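Local atomic coordinates of putative membrane anchored protein (Corynebacterium diphtheriae, PDB entry 3LSO), a protein that is of unknown function but is probably a membrane-anchored protein of the corynebacterial cell envelope, built from consecutive beta-rich regions. Residues S93-V98 with F154-I160; D29-S35 with A172-T178. All blocks are in the same frame, centred on the assembly; numbering follows the deposited sequence.

Interaction 1 of 2, residues S93-V98 with F154-I160; sequences SIRINV and FIPEKTI
Asn97 of strand 93-97 and Ile155 of strand 154-157 meet through their backbones; the two strands run roughly antiparallel, their axes 136° apart and 4.2 Å at closest approach. Asn97 N donates to Ile155 O (2.8 Å), a bent bond of 135° at the hydrogen. Beyond Glu157 segment 154-160 turns a corner at Lys158 and Thr159, and after the corner Arg95 N donates to Ile160 O at 2.9 Å; between these two bonds lies only a weak one from Glu157 N to Arg95 O. The Arg95 side chain reaches the corner: a bend at chi3 (71°) turns its guanidinium edge to Thr159 O, which lies in the guanidinium plane, 3.1 Å from NH1. NH1 also donates to a water that accepts from Thr159 N and donates to Glu157 OE1, linking guanidinium to carboxylate, whose direct salt bridge is long (Arg95 NH1 to Glu157 OE1, 3.9 Å). Val98 CG1 sits over one face of the Phe154 ring, 3.9 Å from its centroid, a CH-pi contact, while Ile96 CD1 lies alongside Ile160 CD1 on the buried side, which Phe49 and Phe53 help to cover. This is an antiparallel strand pair interrupted by a corner, within the DIP2116-like N-terminal domain of the E-set clan.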
loop_
_atom_site.group_PDB
_atom_site.type_symbol
_atom_site.label_atom_id
_atom_site.label_comp_id
_atom_site.label_asym_id
_atom_site.label_seq_id
_atom_site.Cartn_x
_atom_site.Cartn_y
_atom_site.Cartn_z
ATOM N N SER B 93 -6.015 42.051 10.312
ATOM C CA SER B 93 -5.446 41.125 9.355
ATOM C C SER B 93 -4.293 40.368 9.974
ATOM O O SER B 93 -3.285 40.973 10.326
ATOM C CB SER B 93 -4.930 41.897 8.136
ATOM O OG SER B 93 -5.632 41.558 6.952
ATOM N N ILE B 94 -4.431 39.052 10.107
ATOM C CA ILE B 94 -3.313 38.195 10.505
ATOM C C ILE B 94 -2.785 37.547 9.246
ATOM O O ILE B 94 -3.555 36.973 8.477
ATOM C CB ILE B 94 -3.755 37.107 11.452
ATOM C CG1 ILE B 94 -4.428 37.733 12.663
ATOM C CG2 ILE B 94 -2.559 36.257 11.892
ATOM C CD1 ILE B 94 -5.453 36.832 13.306
ATOM N N ARG B 95 -1.479 37.640 9.021
ATOM C CA ARG B 95 -0.924 37.210 7.762
ATOM C C ARG B 95 0.095 36.118 7.970
ATOM O O ARG B 95 1.098 36.294 8.680
ATOM C CB ARG B 95 -0.340 38.402 7.034
ATOM C CG ARG B 95 -1.355 39.510 6.926
ATOM C CD ARG B 95 -0.800 40.731 6.300
ATOM N NE ARG B 95 -0.566 40.548 4.875
ATOM C CZ ARG B 95 0.642 40.506 4.329
ATOM N NH1 ARG B 95 1.732 40.623 5.098
ATOM N NH2 ARG B 95 0.755 40.344 3.017
ATOM N N ILE B 96 -0.191 34.965 7.379
ATOM C CA ILE B 96 0.655 33.804 7.541
ATOM C C ILE B 96 1.126 33.468 6.151
ATOM O O ILE B 96 0.353 33.557 5.198
ATOM C CB ILE B 96 -0.134 32.602 8.131
ATOM C CG1 ILE B 96 -0.822 32.959 9.455
ATOM C CG2 ILE B 96 0.747 31.365 8.289
ATOM C CD1 ILE B 96 0.067 33.560 10.498
ATOM N N ASN B 97 2.403 33.125 6.031
ATOM C CA ASN B 97 2.939 32.569 4.800
ATOM C C ASN B 97 2.570 31.097 4.756
ATOM O O ASN B 97 2.965 30.330 5.636
ATOM C CB ASN B 97 4.462 32.742 4.747
ATOM C CG ASN B 97 5.051 32.451 3.369
ATOM O OD1 ASN B 97 4.472 31.745 2.548
ATOM N ND2 ASN B 97 6.226 33.002 3.123
ATOM N N VAL B 98 1.800 30.701 3.745
ATOM C CA VAL B 98 1.410 29.296 3.625
ATOM C C VAL B 98 1.993 28.609 2.407
ATOM O O VAL B 98 1.807 27.415 2.242
ATOM C CB VAL B 98 -0.124 29.091 3.641
ATOM C CG1 VAL B 98 -0.710 29.548 4.966
ATOM C CG2 VAL B 98 -0.778 29.786 2.451
ATOM N N PHE B 154 4.312 26.594 7.309
ATOM C CA PHE B 154 3.625 27.813 7.700
ATOM C C PHE B 154 4.523 28.788 8.469
ATOM O O PHE B 154 4.574 28.762 9.701
ATOM C CB PHE B 154 2.345 27.495 8.494
ATOM C CG PHE B 154 1.237 26.855 7.675
ATOM C CD1 PHE B 154 1.334 26.725 6.284
ATOM C CD2 PHE B 154 0.075 26.419 8.298
ATOM C CE1 PHE B 154 0.310 26.140 5.545
ATOM C CE2 PHE B 154 -0.960 25.837 7.566
ATOM C CZ PHE B 154 -0.840 25.700 6.190
ATOM N N ILE B 155 5.226 29.641 7.721
ATOM C CA ILE B 155 6.051 30.723 8.259
ATOM C C ILE B 155 5.133 31.891 8.592
ATOM O O ILE B 155 4.096 32.035 7.968
ATOM C CB ILE B 155 7.076 31.208 7.188
ATOM C CG1 ILE B 155 7.768 30.028 6.499
ATOM C CG2 ILE B 155 8.111 32.176 7.780
ATOM C CD1 ILE B 155 8.433 29.038 7.442
ATOM N N PRO B 156 5.498 32.727 9.588
ATOM C CA PRO B 156 4.810 34.032 9.662
ATOM C C PRO B 156 5.215 34.951 8.508
ATOM O O PRO B 156 6.260 34.746 7.888
ATOM C CB PRO B 156 5.280 34.621 11.002
ATOM C CG PRO B 156 6.502 33.839 11.382
ATOM C CD PRO B 156 6.342 32.473 10.773
ATOM N N GLU B 157 4.381 35.937 8.209
ATOM C CA GLU B 157 4.724 36.957 7.230
ATOM C C GLU B 157 5.496 38.065 7.926
ATOM O O GLU B 157 5.289 38.317 9.108
ATOM C CB GLU B 157 3.466 37.498 6.535
ATOM C CG GLU B 157 3.121 36.799 5.187
ATOM C CD GLU B 157 4.059 37.201 4.036
ATOM O OE1 GLU B 157 4.725 38.266 4.138
ATOM O OE2 GLU B 157 4.140 36.462 3.029
ATOM N N LYS B 158 6.404 38.710 7.201
ATOM C CA LYS B 158 7.177 39.819 7.756
ATOM C C LYS B 158 6.250 40.827 8.463
ATOM O O LYS B 158 6.550 41.267 9.574
ATOM C CB LYS B 158 8.035 40.477 6.666
ATOM C CG LYS B 158 8.927 41.641 7.134
ATOM C CD LYS B 158 10.244 41.154 7.748
ATOM C CE LYS B 158 11.039 42.304 8.395
ATOM N NZ LYS B 158 12.093 42.846 7.493
ATOM N N THR B 159 5.129 41.171 7.824
ATOM C CA THR B 159 4.079 41.974 8.456
ATOM C C THR B 159 2.977 41.050 8.927
ATOM O O THR B 159 2.008 40.771 8.213
ATOM C CB THR B 159 3.502 43.062 7.508
ATOM O OG1 THR B 159 4.576 43.865 6.988
ATOM C CG2 THR B 159 2.520 43.959 8.251
ATOM N N ILE B 160 3.136 40.581 10.148
ATOM C CA ILE B 160 2.292 39.527 10.684
ATOM C C ILE B 160 0.893 40.011 11.019
ATOM O O ILE B 160 -0.060 39.240 11.024
ATOM C CB ILE B 160 2.954 38.840 11.916
ATOM C CG1 ILE B 160 1.993 37.887 12.604
ATOM C CG2 ILE B 160 3.425 39.849 12.912
ATOM C CD1 ILE B 160 2.006 36.523 12.010
HETATM O O HOH W 1 4.630 41.055 4.886
#

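Interaction 2 of 2, residues D29-S35 with A172-T178; sequences DVDCSVS and ANTTCTT
Cys32 and Cys176 face each other with matching first torsions, chi1 -62° and -59°, each SG anti to its own carbonyl carbon, and the sulfurs join at 2.1 Å with a chi3 of 109°. The disulfide spans a non-hydrogen-bonded antiparallel pair whose CA atoms lie 3.9 Å apart. Backbone bonds flank it: Asp31 with Thr177 on one side and Ser33 with Thr175 on the other, each pair bonded in both directions, and Ser35 with Asn173 repeats the pattern further on. Asp31 N reaches Thr177 O at 2.7 Å, whereas the return bond from Thr177 N comes in well above the carbonyl plane of Asp31. At one end Thr178 OG1 donates to Asp29 O, although the modelled separation is doubtfully short. On the face that carries the disulfide, Val30 CG1 meets Thr178 CB at 4.0 Å, and Val34 packs CG1 on Ala172 CB (3.9 Å) and CG2 against Thr174. Asp31, Ser33, Thr175 and Thr177 occupy the other face, a largely polar one. Strand 41-54 pairs with the far edge of 25-36, through Ser47, Gln45 and Phe43, while strand 150-167 pairs with 170-177 through Asn163 and Ala165, placing the covalent link between two inner strands.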
loop_
_atom_site.group_PDB
_atom_site.type_symbol
_atom_site.label_atom_id
_atom_site.label_comp_id
_atom_site.label_asym_id
_atom_site.label_seq_id
_atom_site.Cartn_x
_atom_site.Cartn_y
_atom_site.Cartn_z
ATOM N N ASP B 29 8.580 37.894 18.788
ATOM C CA ASP B 29 8.617 39.338 18.975
ATOM C C ASP B 29 8.047 40.093 17.793
ATOM O O ASP B 29 8.394 39.815 16.652
ATOM C CB ASP B 29 10.058 39.784 19.212
ATOM C CG ASP B 29 10.630 39.232 20.497
ATOM O OD1 ASP B 29 9.832 38.785 21.349
ATOM O OD2 ASP B 29 11.872 39.251 20.666
ATOM N N VAL B 30 7.166 41.045 18.083
ATOM C CA VAL B 30 6.609 41.944 17.066
ATOM C C VAL B 30 6.995 43.370 17.358
ATOM O O VAL B 30 7.266 43.726 18.505
ATOM C CB VAL B 30 5.054 41.857 16.943
ATOM C CG1 VAL B 30 4.655 40.606 16.246
ATOM C CG2 VAL B 30 4.387 41.904 18.292
ATOM N N ASP B 31 7.033 44.178 16.307
ATOM C CA ASP B 31 7.306 45.604 16.431
ATOM C C ASP B 31 6.162 46.361 15.762
ATOM O O ASP B 31 6.090 46.445 14.533
ATOM C CB ASP B 31 8.650 45.943 15.783
ATOM C CG ASP B 31 9.217 47.281 16.249
ATOM O OD1 ASP B 31 8.444 48.227 16.548
ATOM O OD2 ASP B 31 10.465 47.381 16.308
ATOM N N CYS B 32 5.266 46.901 16.579
ATOM C CA CYS B 32 4.052 47.538 16.075
ATOM C C CYS B 32 4.184 49.050 15.908
ATOM O O CYS B 32 4.665 49.728 16.808
ATOM C CB CYS B 32 2.871 47.191 16.985
ATOM S SG CYS B 32 2.529 45.401 17.034
ATOM N N SER B 33 3.796 49.558 14.741
ATOM C CA SER B 33 3.650 50.996 14.513
ATOM C C SER B 33 2.184 51.380 14.464
ATOM O O SER B 33 1.384 50.750 13.762
ATOM C CB SER B 33 4.297 51.443 13.198
ATOM O OG SER B 33 5.694 51.309 13.243
ATOM N N VAL B 34 1.852 52.429 15.203
ATOM C CA VAL B 34 0.540 53.050 15.129
ATOM C C VAL B 34 0.666 54.379 14.413
ATOM O O VAL B 34 1.595 55.149 14.654
ATOM C CB VAL B 34 -0.023 53.317 16.521
ATOM C CG1 VAL B 34 -1.443 53.896 16.414
ATOM C CG2 VAL B 34 0.017 52.038 17.368
ATOM N N SER B 35 -0.263 54.625 13.503
ATOM C CA SER B 35 -0.396 55.916 12.841
ATOM C C SER B 35 -1.850 56.380 12.990
ATOM O O SER B 35 -2.788 55.735 12.514
ATOM C CB SER B 35 0.016 55.824 11.374
ATOM O OG SER B 35 0.060 57.111 10.779
ATOM N N ALA B 172 -6.964 54.999 13.780
ATOM C CA ALA B 172 -5.561 54.591 13.926
ATOM C C ALA B 172 -5.217 53.294 13.195
ATOM O O ALA B 172 -5.925 52.285 13.330
ATOM C CB ALA B 172 -5.175 54.491 15.391
ATOM N N ASN B 173 -4.125 53.326 12.429
ATOM C CA ASN B 173 -3.668 52.153 11.699
ATOM C C ASN B 173 -2.452 51.563 12.375
ATOM O O ASN B 173 -1.405 52.185 12.432
ATOM C CB ASN B 173 -3.342 52.499 10.244
ATOM C CG ASN B 173 -4.523 53.104 9.503
ATOM O OD1 ASN B 173 -5.632 52.544 9.485
ATOM N ND2 ASN B 173 -4.292 54.262 8.882
ATOM N N THR B 174 -2.591 50.352 12.885
ATOM C CA THR B 174 -1.477 49.692 13.515
ATOM C C THR B 174 -0.841 48.734 12.528
ATOM O O THR B 174 -1.545 47.993 11.844
ATOM C CB THR B 174 -1.940 48.938 14.750
ATOM O OG1 THR B 174 -2.727 49.816 15.563
ATOM C CG2 THR B 174 -0.750 48.419 15.559
ATOM N N THR B 175 0.483 48.754 12.439
ATOM C CA THR B 175 1.203 47.791 11.615
ATOM C C THR B 175 2.244 47.094 12.473
ATOM O O THR B 175 3.048 47.759 13.112
ATOM C CB THR B 175 1.894 48.468 10.436
ATOM O OG1 THR B 175 0.958 48.601 9.379
ATOM C CG2 THR B 175 3.065 47.629 9.927
ATOM N N CYS B 176 2.227 45.767 12.473
ATOM C CA CYS B 176 3.144 44.978 13.266
ATOM C C CYS B 176 4.014 44.099 12.389
ATOM O O CYS B 176 3.497 43.337 11.571
ATOM C CB CYS B 176 2.375 44.101 14.242
ATOM S SG CYS B 176 1.332 45.015 15.362
ATOM N N THR B 177 5.329 44.199 12.578
ATOM C CA THR B 177 6.283 43.384 11.843
ATOM C C THR B 177 7.041 42.482 12.793
ATOM O O THR B 177 7.340 42.861 13.929
ATOM C CB THR B 177 7.346 44.240 11.109
ATOM O OG1 THR B 177 8.311 44.725 12.058
ATOM C CG2 THR B 177 6.715 45.409 10.339
ATOM N N THR B 178 7.389 41.300 12.300
ATOM C CA THR B 178 8.245 40.370 13.024
ATOM C C THR B 178 9.322 39.825 12.087
ATOM O O THR B 178 9.163 39.890 10.864
ATOM C CB THR B 178 7.417 39.228 13.655
ATOM O OG1 THR B 178 8.194 38.563 14.656
ATOM C CG2 THR B 178 6.957 38.226 12.609
#

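Both contacts lie within the DIP2116-like N-terminal domain and join through strand 150-167, which contributes residues to interaction 1 and pairs with strand 170-177 of interaction 2; along the chain, interaction 1 is nested inside the loop that interaction 2 closes. They touch directly: Lys158 O probably accepts from Thr178 N (2.9 Å), and Ile160 CG2 packs on Val30 CG1. Each is partly buried, but interaction 1 places more of its residues in the interior. Its pairing is irregular, with side-chain and water bonds at the corner and an aromatic CH-pi contact at the other end of the pair. Interaction 2 relies on a regular backbone ladder and a covalent crosslink, with polar side chains on one face.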